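Local coordinates for protein beta-lactamase II (Erythrobacter litoralis, PDB 6V72) that probably hydrolyses beta-lactam antibiotics to substituted beta-amino acids as a zinc-dependent class B metallo-beta-lactamase of the periplasm, at residues T67-T70 / D71-E75; T202-Y205 / A206-R210; T238-L241 / A242-L245. All blocks are in the same frame, centred on the assembly; numbering follows the deposited sequence.

Contact 1 of 3, residues T67-T70 / D71-E75. With CA (calcium ion), chain C.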
loop_
_atom_site.group_PDB
_atom_site.type_symbol
_atom_site.label_atom_id
_atom_site.label_comp_id
_atom_site.label_asym_id
_atom_site.label_seq_id
_atom_site.Cartn_x
_atom_site.Cartn_y
_atom_site.Cartn_z
ATOM N N THR A 67 -12.220 5.937 -17.545
ATOM C CA THR A 67 -12.540 4.731 -18.279
ATOM C C THR A 67 -12.784 3.578 -17.304
ATOM O O THR A 67 -12.582 3.698 -16.090
ATOM C CB THR A 67 -11.413 4.374 -19.246
ATOM O OG1 THR A 67 -10.256 3.980 -18.507
ATOM C CG2 THR A 67 -11.066 5.552 -20.176
ATOM N N ALA A 68 -13.243 2.454 -17.844
ATOM C CA ALA A 68 -13.274 1.214 -17.082
ATOM C C ALA A 68 -11.883 0.592 -17.052
ATOM O O ALA A 68 -10.923 1.154 -17.578
ATOM C CB ALA A 68 -14.287 0.248 -17.687
ATOM N N TRP A 69 -11.768 -0.587 -16.430
ATOM C CA TRP A 69 -10.476 -1.263 -16.382
ATOM C C TRP A 69 -9.959 -1.580 -17.778
ATOM O O TRP A 69 -8.749 -1.533 -18.023
ATOM C CB TRP A 69 -10.571 -2.564 -15.593
ATOM C CG TRP A 69 -10.645 -2.463 -14.091
ATOM C CD1 TRP A 69 -11.722 -2.763 -13.311
ATOM C CD2 TRP A 69 -9.581 -2.130 -13.186
ATOM N NE1 TRP A 69 -11.410 -2.617 -11.986
ATOM C CE2 TRP A 69 -10.103 -2.230 -11.876
ATOM C CE3 TRP A 69 -8.249 -1.749 -13.352
ATOM C CZ2 TRP A 69 -9.341 -1.955 -10.744
ATOM C CZ3 TRP A 69 -7.491 -1.488 -12.222
ATOM C CH2 TRP A 69 -8.044 -1.583 -10.943
ATOM N N THR A 70 -10.850 -1.949 -18.702
ATOM C CA THR A 70 -10.405 -2.468 -19.992
ATOM C C THR A 70 -11.064 -1.706 -21.132
ATOM O O THR A 70 -12.077 -1.023 -20.946
ATOM C CB THR A 70 -10.707 -3.963 -20.155
ATOM O OG1 THR A 70 -12.117 -4.164 -20.255
ATOM C CG2 THR A 70 -10.172 -4.753 -18.974
ATOM N N ASP A 71 -10.462 -1.848 -22.320
ATOM C CA ASP A 71 -11.070 -1.349 -23.554
ATOM C C ASP A 71 -12.459 -1.931 -23.772
ATOM O O ASP A 71 -13.400 -1.195 -24.098
ATOM C CB ASP A 71 -10.174 -1.644 -24.763
ATOM C CG ASP A 71 -9.502 -3.042 -24.728
ATOM O OD1 ASP A 71 -9.950 -3.994 -24.027
ATOM O OD2 ASP A 71 -8.489 -3.180 -25.448
ATOM N N GLU A 72 -12.613 -3.248 -23.605
ATOM C CA GLU A 72 -13.915 -3.860 -23.869
ATOM C C GLU A 72 -14.980 -3.319 -22.924
ATOM O O GLU A 72 -16.127 -3.079 -23.325
ATOM C CB GLU A 72 -13.828 -5.383 -23.740
ATOM C CG GLU A 72 -12.939 -6.021 -24.770
ATOM C CD GLU A 72 -13.380 -5.666 -26.173
ATOM O OE1 GLU A 72 -14.564 -5.918 -26.507
ATOM O OE2 GLU A 72 -12.558 -5.095 -26.915
ATOM N N GLN A 73 -14.615 -3.113 -21.662
ATOM C CA GLN A 73 -15.586 -2.554 -20.736
ATOM C C GLN A 73 -15.888 -1.105 -21.084
ATOM O O GLN A 73 -17.032 -0.649 -20.950
ATOM C CB GLN A 73 -15.068 -2.652 -19.301
ATOM C CG GLN A 73 -15.026 -4.059 -18.728
ATOM C CD GLN A 73 -14.075 -4.148 -17.545
ATOM O OE1 GLN A 73 -13.337 -3.204 -17.251
ATOM N NE2 GLN A 73 -14.101 -5.278 -16.846
ATOM N N THR A 74 -14.861 -0.354 -21.476
ATOM C CA THR A 74 -15.083 1.044 -21.810
ATOM C C THR A 74 -16.001 1.154 -23.022
ATOM O O THR A 74 -16.892 2.010 -23.066
ATOM C CB THR A 74 -13.739 1.735 -22.044
ATOM O OG1 THR A 74 -12.971 1.640 -20.833
ATOM C CG2 THR A 74 -13.924 3.204 -22.364
ATOM N N GLU A 75 -15.835 0.248 -23.987
ATOM C CA GLU A 75 -16.747 0.206 -25.129
ATOM C C GLU A 75 -18.185 -0.028 -24.670
ATOM O O GLU A 75 -19.134 0.534 -25.243
ATOM C CB GLU A 75 -16.305 -0.901 -26.109
ATOM C CG GLU A 75 -15.020 -0.587 -26.845
ATOM C CD GLU A 75 -14.352 -1.818 -27.466
ATOM O OE1 GLU A 75 -14.935 -2.918 -27.439
ATOM O OE2 GLU A 75 -13.219 -1.690 -27.954
HETATM CA CA CA C . -16.280 -4.839 -27.765
HETATM O O HOH W 1 -17.247 -4.260 -25.663
HETATM O O HOH W 2 -17.566 -3.398 -29.058
#
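Thr74 turns its hydroxyl back over the loop it follows: OG1 lies beside the backbone N (chi1 -60°) and accepts from Ala68 N at 3.1 Å. The same hydroxyl donates to Thr70 O at 2.8 Å. Thr70 O is thus gripped twice, because Thr74 N also reaches it, at 2.9 Å and from the opposite face of the carbonyl plane. In this close-packed part Ala68 CB rests on Gln73 CB at 3.4 Å, and Leu108 and Ala107 of helix 105-110 lie against Thr74. Thr70 is the N-cap of helix 71-84. With chi1 at 69° its OG1 receives Gln73 N at 3.1 Å, an N-H...O angle of 161°, while Gln73 OE1 returns to Thr70 N through a weak bond, so that the two residues form a capping box. Gln73 NE2 is held by Glu24. Trp69 leads away from the helix, its NE1 bonded to Ile49 O and its side chain about 4 Å from that of His226, a zinc ligand whose metal is absent from this model. The solvent side holds exposed Asp71 and Glu72 and partly exposed Glu75. There Glu72 OE1 and Glu75 OE1 bind the same calcium ion, each at 2.4 Å, and a water on that ion donates to Glu72 O.

Contact 2 of 3, residues T202-Y205 / A206-R210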
loop_
_atom_site.group_PDB
_atom_site.type_symbol
_atom_site.label_atom_id
_atom_site.label_comp_id
_atom_site.label_asym_id
_atom_site.label_seq_id
_atom_site.Cartn_x
_atom_site.Cartn_y
_atom_site.Cartn_z
ATOM N N THR A 202 3.976 12.104 -1.188
ATOM C CA THR A 202 3.564 11.824 0.185
ATOM C C THR A 202 3.583 13.078 1.045
ATOM O O THR A 202 2.778 13.206 1.974
ATOM C CB THR A 202 4.438 10.727 0.795
ATOM O OG1 THR A 202 5.814 11.100 0.701
ATOM C CG2 THR A 202 4.216 9.392 0.060
ATOM N N ALA A 203 4.472 14.020 0.752
ATOM C CA ALA A 203 4.541 15.220 1.574
ATOM C C ALA A 203 3.340 16.120 1.342
ATOM O O ALA A 203 2.887 16.793 2.278
ATOM C CB ALA A 203 5.829 15.986 1.291
ATOM N N ALA A 204 2.801 16.133 0.115
ATOM C CA ALA A 204 1.719 17.038 -0.245
ATOM C C ALA A 204 0.345 16.434 -0.023
ATOM O O ALA A 204 -0.640 17.182 0.001
ATOM C CB ALA A 204 1.834 17.463 -1.715
ATOM N N TYR A 205 0.279 15.114 0.192
ATOM C CA TYR A 205 -0.994 14.394 0.141
ATOM C C TYR A 205 -2.020 15.005 1.091
ATOM O O TYR A 205 -3.166 15.271 0.701
ATOM C CB TYR A 205 -0.751 12.917 0.464
ATOM C CG TYR A 205 -1.765 11.921 -0.071
ATOM C CD1 TYR A 205 -3.129 12.067 0.161
ATOM C CD2 TYR A 205 -1.335 10.799 -0.770
ATOM C CE1 TYR A 205 -4.033 11.130 -0.298
ATOM C CE2 TYR A 205 -2.219 9.871 -1.250
ATOM C CZ TYR A 205 -3.569 10.039 -1.027
ATOM O OH TYR A 205 -4.437 9.078 -1.520
ATOM N N ALA A 206 -1.635 15.249 2.344
ATOM C CA ALA A 206 -2.625 15.734 3.296
ATOM C C ALA A 206 -3.177 17.104 2.901
ATOM O O ALA A 206 -4.391 17.330 2.971
ATOM C CB ALA A 206 -2.009 15.790 4.701
ATOM N N GLN A 207 -2.311 18.034 2.484
ATOM C CA GLN A 207 -2.821 19.337 2.083
ATOM C C GLN A 207 -3.686 19.230 0.835
ATOM O O GLN A 207 -4.678 19.949 0.705
ATOM C CB GLN A 207 -1.678 20.325 1.846
ATOM C CG GLN A 207 -2.165 21.739 1.556
ATOM C CD GLN A 207 -3.030 22.300 2.688
ATOM O OE1 GLN A 207 -2.706 22.164 3.887
ATOM N NE2 GLN A 207 -4.129 22.929 2.319
ATOM N N SER A 208 -3.329 18.347 -0.099
ATOM C CA SER A 208 -4.178 18.182 -1.277
ATOM C C SER A 208 -5.551 17.661 -0.895
ATOM O O SER A 208 -6.562 18.078 -1.471
ATOM C CB SER A 208 -3.503 17.263 -2.294
ATOM O OG SER A 208 -2.221 17.796 -2.659
ATOM N N VAL A 209 -5.625 16.767 0.088
ATOM C CA VAL A 209 -6.942 16.329 0.542
ATOM C C VAL A 209 -7.699 17.494 1.181
ATOM O O VAL A 209 -8.899 17.667 0.952
ATOM C CB VAL A 209 -6.813 15.130 1.505
ATOM C CG1 VAL A 209 -8.172 14.757 2.114
ATOM C CG2 VAL A 209 -6.255 13.931 0.774
ATOM N N ARG A 210 -7.013 18.324 1.977
ATOM C CA ARG A 210 -7.686 19.486 2.548
ATOM C C ARG A 210 -8.189 20.410 1.456
ATOM O O ARG A 210 -9.258 21.020 1.592
ATOM C CB ARG A 210 -6.742 20.264 3.462
ATOM C CG ARG A 210 -6.260 19.501 4.698
ATOM C CD ARG A 210 -5.483 20.451 5.630
ATOM N NE ARG A 210 -4.840 19.669 6.682
ATOM C CZ ARG A 210 -3.555 19.324 6.695
ATOM N NH1 ARG A 210 -2.726 19.765 5.751
ATOM N NH2 ARG A 210 -3.097 18.543 7.668
HETATM O O HOH W 3 0.878 14.288 3.616
HETATM O O HOH W 4 0.594 18.051 3.068
#
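Tyr205 crosses Val209 at an angle, and Val209 CG2 sits at the edge of the tyrosine ring, near its plane and 3.7 Å from Tyr205 CD1. The torsions account for the meeting: Tyr205 CG is anti to the backbone N (chi1 -156°), whereas Val209 CG2 stays beside its own N and also approaches Tyr205 O. Beyond this pair the ring is packed by Ala242, Leu194, Leu197 and Ala164, and its hydroxyl bonds to Met185 O.

Two backbone bonds define the first turn. Ser208 N reaches Ala204 O at 2.9 Å with an N-H...O angle of 164°, and Val209 N reaches Tyr205 O at the same distance; both donors lie nearly along the C=O axis, as expected of alpha-helical i to i+4 pairs. Ser208 OG leaves the segment to bond with Gly163 O, tying this turn to a neighbouring loop.

Ahead of the turn, water takes over some of the pairing. One water accepts from Ala206 N at 3.0 Å and also lies 2.7 Å from Thr202 O. A second accepts from Gln207 N and donates to Ala203 O at 2.7 Å. The backbone of 202-204 is already coiled like a helix, but the direct amide bonds of a regular turn are not yet made, and each water spans a carbonyl and the amide four residues later.

On the outer side Arg210 NH1 donates to Gln207 OE1 at 3.0 Å, from above the amide carbonyl plane. The Tyr205 side chain comes within about 4 Å of that of His165, a zinc ligand of this protein, although no zinc is bound in this model. The arrangement is the first turn of helix 205-215, entered through two waters that link carbonyls to N-H groups four residues on, beside the zinc-site loops of the metallo-beta-lactamase fold.

Contact 3 of 3, residues T238-L241 / A242-L245. With CA (calcium ion), chain B.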
loop_
_atom_site.group_PDB
_atom_site.type_symbol
_atom_site.label_atom_id
_atom_site.label_comp_id
_atom_site.label_asym_id
_atom_site.label_seq_id
_atom_site.Cartn_x
_atom_site.Cartn_y
_atom_site.Cartn_z
ATOM N N THR A 238 -9.236 9.648 4.885
ATOM C CA THR A 238 -8.114 9.827 3.971
ATOM C C THR A 238 -7.145 10.884 4.491
ATOM O O THR A 238 -5.926 10.685 4.456
ATOM C CB THR A 238 -8.613 10.200 2.570
ATOM O OG1 THR A 238 -9.490 9.156 2.109
ATOM C CG2 THR A 238 -7.406 10.370 1.608
ATOM N N LEU A 239 -7.679 12.005 4.983
ATOM C CA LEU A 239 -6.847 13.064 5.545
ATOM C C LEU A 239 -6.045 12.556 6.740
ATOM O O LEU A 239 -4.837 12.809 6.849
ATOM C CB LEU A 239 -7.743 14.235 5.972
ATOM C CG LEU A 239 -7.010 15.443 6.536
ATOM C CD1 LEU A 239 -5.857 15.892 5.605
ATOM C CD2 LEU A 239 -8.005 16.556 6.757
ATOM N N ASP A 240 -6.705 11.834 7.647
ATOM C CA ASP A 240 -5.985 11.305 8.805
ATOM C C ASP A 240 -4.838 10.399 8.363
ATOM O O ASP A 240 -3.724 10.471 8.905
ATOM C CB ASP A 240 -6.934 10.522 9.709
ATOM C CG ASP A 240 -7.499 11.351 10.873
ATOM O OD1 ASP A 240 -6.853 12.338 11.316
ATOM O OD2 ASP A 240 -8.587 10.982 11.367
ATOM N N LEU A 241 -5.093 9.517 7.393
ATOM C CA LEU A 241 -4.027 8.637 6.920
ATOM C C LEU A 241 -2.904 9.439 6.276
ATOM O O LEU A 241 -1.719 9.142 6.478
ATOM C CB LEU A 241 -4.581 7.620 5.918
ATOM C CG LEU A 241 -5.535 6.586 6.497
ATOM C CD1 LEU A 241 -6.198 5.807 5.360
ATOM C CD2 LEU A 241 -4.771 5.644 7.446
ATOM N N ALA A 242 -3.265 10.449 5.478
ATOM C CA ALA A 242 -2.257 11.253 4.792
ATOM C C ALA A 242 -1.412 12.054 5.775
ATOM O O ALA A 242 -0.224 12.297 5.513
ATOM C CB ALA A 242 -2.939 12.182 3.780
ATOM N N GLU A 243 -1.997 12.461 6.910
ATOM C CA GLU A 243 -1.234 13.210 7.907
ATOM C C GLU A 243 -0.167 12.364 8.583
ATOM O O GLU A 243 0.754 12.926 9.188
ATOM C CB GLU A 243 -2.173 13.789 8.966
ATOM C CG GLU A 243 -3.005 14.950 8.443
ATOM C CD GLU A 243 -4.188 15.339 9.352
ATOM O OE1 GLU A 243 -4.676 14.495 10.161
ATOM O OE2 GLU A 243 -4.640 16.504 9.242
ATOM N N GLU A 244 -0.249 11.039 8.477
ATOM C CA GLU A 244 0.742 10.150 9.078
ATOM C C GLU A 244 1.886 9.789 8.140
ATOM O O GLU A 244 2.800 9.058 8.554
ATOM C CB GLU A 244 0.072 8.866 9.578
ATOM C CG GLU A 244 -1.010 9.099 10.632
ATOM C CD GLU A 244 -0.515 9.892 11.846
ATOM O OE1 GLU A 244 0.563 9.566 12.395
ATOM O OE2 GLU A 244 -1.217 10.842 12.261
ATOM N N LEU A 245 1.891 10.312 6.916
ATOM C CA LEU A 245 2.912 9.933 5.931
ATOM C C LEU A 245 4.257 10.596 6.231
ATOM O O LEU A 245 4.303 11.660 6.847
ATOM C CB LEU A 245 2.462 10.299 4.517
ATOM C CG LEU A 245 1.272 9.494 4.000
ATOM C CD1 LEU A 245 0.865 9.983 2.610
ATOM C CD2 LEU A 245 1.631 8.010 3.961
HETATM CA CA CA B . -4.967 13.398 12.188
HETATM O O HOH W 5 -3.684 11.515 11.370
#
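The C-terminal end of helix 233-243 carries a calcium site built from two acidic residues three positions apart. Asp240 OD1 and Glu243 OE1 each bind the ion at 2.3 Å. These two oxygens lie only 3.3 Å apart and their carboxylate planes are turned 55° from each other, a proximity that the shared cation probably makes tolerable. A coordinating water donates to both Asp240 O and Glu244 OE2, at 2.7 Å from the latter, so Glu244 serves as a second-shell group. Its chain folds over Asp240 O to reach that water, bent at chi2 (-55°).

Glu243 extends beyond CG, and its OE2 lies 3.8 Å from Leu239 CG while forming a salt bridge with Arg210.

The backbone bonding changes along the segment. Ala242 N to Thr238 O and Glu243 N to Leu239 O are i to i+4 bonds, both at 2.9 Å. Glu243 N adds a weak bond to Asp240 O at 3.3 Å, and Glu244 N reaches Leu241 O, three residues back, from well above the carbonyl plane. Met44 of the second subunit packs on Asp240 and Glu244. The result is a surface calcium site of carboxylates one helical turn apart, with a water-linked second shell, beside the subunit interface.

How the contacts relate
Contacts 2 and 3 are neighbours, their centres 8 Å apart, and join helices 205-215 and 233-243 through apolar packing and one salt bridge; Ala206 O also lies 3.3 Å from Leu239 CD1. Contact 1 lies on the opposite side of the chain's centre, 30 and 31 Å from contacts 2 and 3 between centres. Contact 2 is the most buried, with aromatic-aliphatic packing and backbone bonds; contacts 1 and 3 are partly buried and each puts a pair of acidic residues three positions apart on a calcium ion. The helix ends differ: side chains cap the start in contact 1, waters bridge the start in contact 2, and shorter-range bonding closes contact 3.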